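PDB 1ZYL: stress response kinase A from Escherichia coli, which phosphorylates proteins, itself included, on serine and threonine with ATP and probably protects the cell against stress linked to reactive oxygen species. Local coordinates for residues 65-68 with 69-73; 116-119 with 120-123; 278-281 with 282-286. All blocks are in the same frame, centred on the assembly; numbering follows the deposited sequence.

All three interactions are local, each in or at the end of a different helix. Interaction 1 lies in helix 64-79 of the lobe carrying the five-stranded sheet, interaction 2 at the start of helix 119-136, and interaction 3 at the end of helix 266-283. Interaction 3 is buried and pairs indole with guanidinium, whereas the other two are partly buried and have both hidden and solvent-facing residues. In interaction 1 a histidine leans on the helix backbone; in interaction 2 an asparagine caps the start of another helix. Interactions 1 and 3, their nearest atoms about 11 Å apart, each place a side chain within about 8 Å of inferred site residues; interaction 2 lies away from them.

Interaction 1. Residues 65-68 with 69-73; sequences DQIL and EEHQF
I67 and H71 sit one turn apart in helix 64-79, joined by the backbone bond from H71 N to I67 O (3.0 Å, 162° at the hydrogen), while one residue on Q72 N repeats the pattern to L68 O at 2.8 Å. The H71 side chain adds to this turn. Its CG stands anti to the carbonyl carbon and beside the backbone N (chi1 -89°), which brings the imidazole close to the I67 carbonyl. There H71 ND1 makes a weak, strongly bent bond to I67 O (2.8 Å, 120°), so that one carbonyl receives both the backbone and the ring N-H of H71. The two side chains run alongside each other, and the CG2 branch of I67 meets the ring at CE1. A branched aliphatic suits this buried place, where both it and the imidazole rest on Y57 of strand 52-57. E70 also brushes the shared carbonyl, its CG 3.2 Å from I67 O, before its carboxylate goes on to a salt bridge with R144. Beside the 142-144 loop, E69 stretches its extended chain past D65 O, with CG 3.6 Å from that oxygen, and its carboxylate accepts from the backbone N-H groups of I142, H143 and R144. A helix packed on the small-lobe sheet, with the side chain of E70 about 7 Å from that of D217, an inferred magnesium ligand, is consistent with helix C of the protein kinase fold.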
# COMPACT_ATOMS: atom_id res chain seq x y z
N ASP A 65 4.91 16.96 6.81
CA ASP A 65 3.49 17.18 7.02
C ASP A 65 2.67 15.95 6.65
O ASP A 65 1.57 15.76 7.17
CB ASP A 65 3.01 18.37 6.18
CG ASP A 65 3.68 19.66 6.58
OD1 ASP A 65 4.77 19.60 7.19
OD2 ASP A 65 3.12 20.73 6.28
N GLN A 66 3.20 15.11 5.77
CA GLN A 66 2.49 13.91 5.34
C GLN A 66 2.75 12.71 6.27
O GLN A 66 1.85 11.93 6.57
CB GLN A 66 2.89 13.56 3.91
CG GLN A 66 2.63 14.69 2.93
CD GLN A 66 2.99 14.33 1.50
OE1 GLN A 66 4.16 14.13 1.16
NE2 GLN A 66 1.97 14.24 0.65
N ILE A 67 3.99 12.58 6.72
CA ILE A 67 4.36 11.49 7.61
C ILE A 67 3.72 11.75 8.97
O ILE A 67 3.40 10.83 9.71
CB ILE A 67 5.90 11.38 7.75
CG1 ILE A 67 6.51 11.16 6.36
CG2 ILE A 67 6.29 10.22 8.67
CD1 ILE A 67 8.03 11.16 6.33
N LEU A 68 3.51 13.03 9.29
CA LEU A 68 2.89 13.37 10.56
C LEU A 68 1.45 12.92 10.56
O LEU A 68 0.93 12.48 11.59
CB LEU A 68 2.95 14.89 10.81
CG LEU A 68 4.31 15.47 11.22
CD1 LEU A 68 4.24 16.99 11.24
CD2 LEU A 68 4.72 14.92 12.57
N GLU A 69 0.79 13.02 9.41
CA GLU A 69 -0.60 12.62 9.27
C GLU A 69 -0.82 11.13 9.53
O GLU A 69 -1.85 10.74 10.09
CB GLU A 69 -1.13 12.99 7.89
CG GLU A 69 -1.66 14.41 7.80
CD GLU A 69 -2.11 14.79 6.40
OE1 GLU A 69 -2.74 15.85 6.23
OE2 GLU A 69 -1.83 14.02 5.46
N GLU A 70 0.11 10.28 9.13
CA GLU A 70 -0.08 8.86 9.39
C GLU A 70 0.31 8.59 10.84
O GLU A 70 -0.35 7.80 11.52
CB GLU A 70 0.72 7.98 8.43
CG GLU A 70 2.22 8.16 8.48
CD GLU A 70 2.96 6.86 8.19
OE1 GLU A 70 2.82 5.92 8.99
OE2 GLU A 70 3.68 6.79 7.16
N HIS A 71 1.37 9.24 11.31
CA HIS A 71 1.82 9.06 12.69
C HIS A 71 0.65 9.40 13.61
O HIS A 71 0.47 8.78 14.66
CB HIS A 71 2.98 10.00 12.99
CG HIS A 71 4.33 9.43 12.69
ND1 HIS A 71 4.68 8.98 11.43
CD2 HIS A 71 5.43 9.27 13.46
CE1 HIS A 71 5.94 8.58 11.45
NE2 HIS A 71 6.42 8.74 12.67
N GLN A 72 -0.12 10.40 13.22
CA GLN A 72 -1.28 10.81 13.99
C GLN A 72 -2.27 9.65 13.86
O GLN A 72 -2.64 9.02 14.86
CB GLN A 72 -1.86 12.11 13.41
CG GLN A 72 -2.91 12.78 14.28
CD GLN A 72 -2.52 12.80 15.76
OE1 GLN A 72 -1.38 13.11 16.12
NE2 GLN A 72 -3.48 12.46 16.63
N PHE A 73 -2.66 9.35 12.63
CA PHE A 73 -3.60 8.27 12.36
C PHE A 73 -3.23 7.02 13.16
O PHE A 73 -4.05 6.50 13.91
CB PHE A 73 -3.63 7.97 10.86
CG PHE A 73 -4.76 7.06 10.44
CD1 PHE A 73 -4.69 6.38 9.23
CD2 PHE A 73 -5.88 6.89 11.24
CE1 PHE A 73 -5.73 5.56 8.82
CE2 PHE A 73 -6.92 6.06 10.84
CZ PHE A 73 -6.85 5.40 9.63

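Interaction 2. Residues 116-119 with 120-123; sequences ADNI and DQME
N118 occupies the N-cap of helix 119-136, and its side chain folds over the first turn, where it meets D120 and Q121. N118 CB lies 4.2 Å from Q121 CG, so that the aliphatic base of the glutamine flanks the cap. CG stands anti to the backbone N (chi1 176°), which carries the amide across the start of the helix; N118 CG is 3.6 Å from D120 N and from Q121 N. OD1 accepts from Q121 N, the capping bond, although its exact place in the model is uncertain. ND2, at the other corner of the amide and placed only approximately, lies near D120 CB. The regular helical bonds begin here: M122 N donates to N118 O at 3.2 Å, and E123 N donates to I119 O at 3.1 Å. I119 and M122 supply the apolar side, resting on M243 and on Q244 and I248 of helix 238-252. Asparagine suits the cap because a short side chain can bend forward to an N-H of the first turn. Its neutral acceptor satisfies an N-H that has no earlier helical carbonyl to bind, at an end where the helix dipole would probably favour an oxygen.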
# COMPACT_ATOMS: atom_id res chain seq x y z
N ALA A 116 -4.99 -16.04 4.87
CA ALA A 116 -6.22 -15.57 4.23
C ALA A 116 -7.17 -16.74 4.00
O ALA A 116 -8.35 -16.56 3.71
CB ALA A 116 -5.89 -14.89 2.90
N ASP A 117 -6.63 -17.95 4.13
CA ASP A 117 -7.41 -19.16 3.94
C ASP A 117 -8.45 -19.29 5.05
O ASP A 117 -9.65 -19.35 4.80
CB ASP A 117 -6.49 -20.38 3.96
CG ASP A 117 -6.37 -21.03 2.60
OD1 ASP A 117 -5.56 -21.97 2.45
OD2 ASP A 117 -7.09 -20.60 1.67
N ASN A 118 -7.96 -19.32 6.29
CA ASN A 118 -8.83 -19.46 7.45
C ASN A 118 -9.88 -18.36 7.47
O ASN A 118 -9.57 -17.20 7.70
CB ASN A 118 -8.00 -19.41 8.73
CG ASN A 118 -8.86 -19.44 9.97
OD1 ASN A 118 -9.64 -18.52 10.21
ND2 ASN A 118 -8.73 -20.50 10.77
N ILE A 119 -11.13 -18.75 7.23
CA ILE A 119 -12.24 -17.81 7.21
C ILE A 119 -12.43 -17.10 8.55
O ILE A 119 -12.99 -16.01 8.60
CB ILE A 119 -13.56 -18.52 6.86
CG1 ILE A 119 -13.37 -19.39 5.61
CG2 ILE A 119 -14.65 -17.49 6.61
CD1 ILE A 119 -14.55 -20.32 5.31
N ASP A 120 -11.96 -17.72 9.62
CA ASP A 120 -12.09 -17.13 10.95
C ASP A 120 -11.18 -15.91 11.09
O ASP A 120 -11.61 -14.85 11.56
CB ASP A 120 -11.74 -18.16 12.03
CG ASP A 120 -12.80 -18.24 13.13
OD1 ASP A 120 -13.95 -18.63 12.81
OD2 ASP A 120 -12.49 -17.91 14.29
N GLN A 121 -9.92 -16.04 10.67
CA GLN A 121 -8.98 -14.93 10.74
C GLN A 121 -9.48 -13.81 9.83
O GLN A 121 -9.27 -12.63 10.11
CB GLN A 121 -7.59 -15.38 10.30
CG GLN A 121 -6.91 -16.32 11.29
CD GLN A 121 -5.46 -16.60 10.94
OE1 GLN A 121 -4.73 -17.18 11.74
NE2 GLN A 121 -5.04 -16.21 9.75
N MET A 122 -10.14 -14.20 8.75
CA MET A 122 -10.71 -13.26 7.79
C MET A 122 -11.69 -12.38 8.53
O MET A 122 -11.66 -11.16 8.40
CB MET A 122 -11.44 -14.03 6.69
CG MET A 122 -11.65 -13.25 5.42
SD MET A 122 -10.24 -13.41 4.34
CE MET A 122 -10.60 -14.99 3.54
N GLU A 123 -12.57 -13.00 9.32
CA GLU A 123 -13.57 -12.27 10.09
C GLU A 123 -12.93 -11.33 11.09
O GLU A 123 -13.36 -10.18 11.22
CB GLU A 123 -14.50 -13.23 10.82
CG GLU A 123 -15.48 -13.95 9.92
CD GLU A 123 -16.56 -14.68 10.70
OE1 GLU A 123 -16.20 -15.54 11.54
OE2 GLU A 123 -17.76 -14.40 10.48

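Interaction 3. Residues 278-281 with 282-286; sequences LAWL and MRRWA
W280 and R284, one turn apart at the C-terminal end of helix 266-283, lay a guanidinium over an indole. With CG of W280 anti to the backbone N (chi1 -179°), the indole presents one face to the arginine. The R284 chain, extended from CG to NE, passes over that face: its CD makes a CH-pi contact, 3.8 Å from the centroid of the W280 five-membered ring. A turn at chi4 (60°) then sets the guanidinium over the NE1-CD1 side of the indole, the planes 23° apart, with W280 NE1 beneath the centre of the R284 guanidinium. Long-stemmed arginine suits such a surface, as its methylenes and its planar head can both lie on the ring. E38 joins the pair from outside, accepting from W280 NE1 and forming a salt bridge with R284 NH1; the side chain of W280 is about 8 Å from those of S36, inferred to be an ATP site, and D201, the inferred proton acceptor. Here the helix is ending: R283 N still bonds straight to A279 O at 2.7 Å, but R284 N gives only weak bonds, to W280 O and L281 O, and R284 leaves helical backbone angles. R283 runs its own extended chain back past A279 O, and the small methyl of alanine suits the place beneath its guanidinium, A279 CB lying 3.9 Å from R283 CZ.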
# COMPACT_ATOMS: atom_id res chain seq x y z
N LEU A 278 3.63 0.18 -12.16
CA LEU A 278 4.65 0.20 -13.19
C LEU A 278 5.47 1.47 -13.06
O LEU A 278 6.68 1.45 -13.24
CB LEU A 278 4.02 0.11 -14.59
CG LEU A 278 4.09 -1.26 -15.29
CD1 LEU A 278 3.41 -2.32 -14.45
CD2 LEU A 278 3.43 -1.15 -16.64
N ALA A 279 4.81 2.59 -12.75
CA ALA A 279 5.52 3.85 -12.59
C ALA A 279 6.32 3.80 -11.29
O ALA A 279 7.45 4.30 -11.20
CB ALA A 279 4.53 5.01 -12.56
N TRP A 280 5.73 3.18 -10.29
CA TRP A 280 6.35 3.04 -8.98
C TRP A 280 7.71 2.39 -9.14
O TRP A 280 8.70 2.92 -8.65
CB TRP A 280 5.46 2.19 -8.07
CG TRP A 280 5.98 2.00 -6.70
CD1 TRP A 280 5.88 2.88 -5.67
CD2 TRP A 280 6.66 0.86 -6.20
NE1 TRP A 280 6.46 2.35 -4.54
CE2 TRP A 280 6.94 1.10 -4.84
CE3 TRP A 280 7.06 -0.36 -6.76
CZ2 TRP A 280 7.61 0.17 -4.03
CZ3 TRP A 280 7.72 -1.29 -5.96
CH2 TRP A 280 7.99 -1.02 -4.60
N LEU A 281 7.76 1.25 -9.82
CA LEU A 281 9.03 0.55 -10.06
C LEU A 281 9.95 1.42 -10.87
O LEU A 281 11.09 1.65 -10.49
CB LEU A 281 8.80 -0.75 -10.82
CG LEU A 281 8.20 -1.93 -10.07
CD1 LEU A 281 7.73 -2.95 -11.07
CD2 LEU A 281 9.24 -2.52 -9.12
N MET A 282 9.45 1.91 -11.99
CA MET A 282 10.24 2.77 -12.86
C MET A 282 10.88 3.93 -12.09
O MET A 282 12.08 4.11 -12.14
CB MET A 282 9.36 3.30 -14.00
CG MET A 282 8.75 2.21 -14.87
SD MET A 282 7.77 2.78 -16.29
CE MET A 282 9.04 2.93 -17.47
N ARG A 283 10.08 4.69 -11.35
CA ARG A 283 10.60 5.85 -10.62
C ARG A 283 11.72 5.54 -9.64
O ARG A 283 12.57 6.39 -9.39
CB ARG A 283 9.48 6.57 -9.87
CG ARG A 283 8.58 7.42 -10.74
CD ARG A 283 7.29 7.75 -10.02
NE ARG A 283 6.30 8.34 -10.93
CZ ARG A 283 5.00 8.40 -10.69
NH1 ARG A 283 4.19 8.95 -11.58
NH2 ARG A 283 4.50 7.90 -9.56
N ARG A 284 11.74 4.33 -9.11
CA ARG A 284 12.74 3.92 -8.14
C ARG A 284 13.86 3.09 -8.77
O ARG A 284 14.63 2.44 -8.07
CB ARG A 284 12.06 3.10 -7.04
CG ARG A 284 11.00 3.86 -6.30
CD ARG A 284 10.06 2.96 -5.51
NE ARG A 284 9.35 3.72 -4.48
CZ ARG A 284 8.53 4.75 -4.72
NH1 ARG A 284 7.95 5.38 -3.70
NH2 ARG A 284 8.28 5.15 -5.97
N TRP A 285 13.97 3.13 -10.09
CA TRP A 285 14.97 2.34 -10.79
C TRP A 285 16.43 2.64 -10.45
O TRP A 285 17.28 1.76 -10.56
CB TRP A 285 14.77 2.46 -12.30
CG TRP A 285 15.37 1.35 -13.08
CD1 TRP A 285 16.31 1.45 -14.07
CD2 TRP A 285 15.07 -0.04 -12.97
NE1 TRP A 285 16.61 0.21 -14.58
CE2 TRP A 285 15.86 -0.72 -13.92
CE3 TRP A 285 14.20 -0.78 -12.15
CZ2 TRP A 285 15.80 -2.11 -14.07
CZ3 TRP A 285 14.15 -2.15 -12.31
CH2 TRP A 285 14.94 -2.80 -13.26
N ALA A 286 16.74 3.87 -10.05
CA ALA A 286 18.13 4.23 -9.72
C ALA A 286 18.56 3.61 -8.39
O ALA A 286 19.72 3.70 -8.00
CB ALA A 286 18.29 5.74 -9.67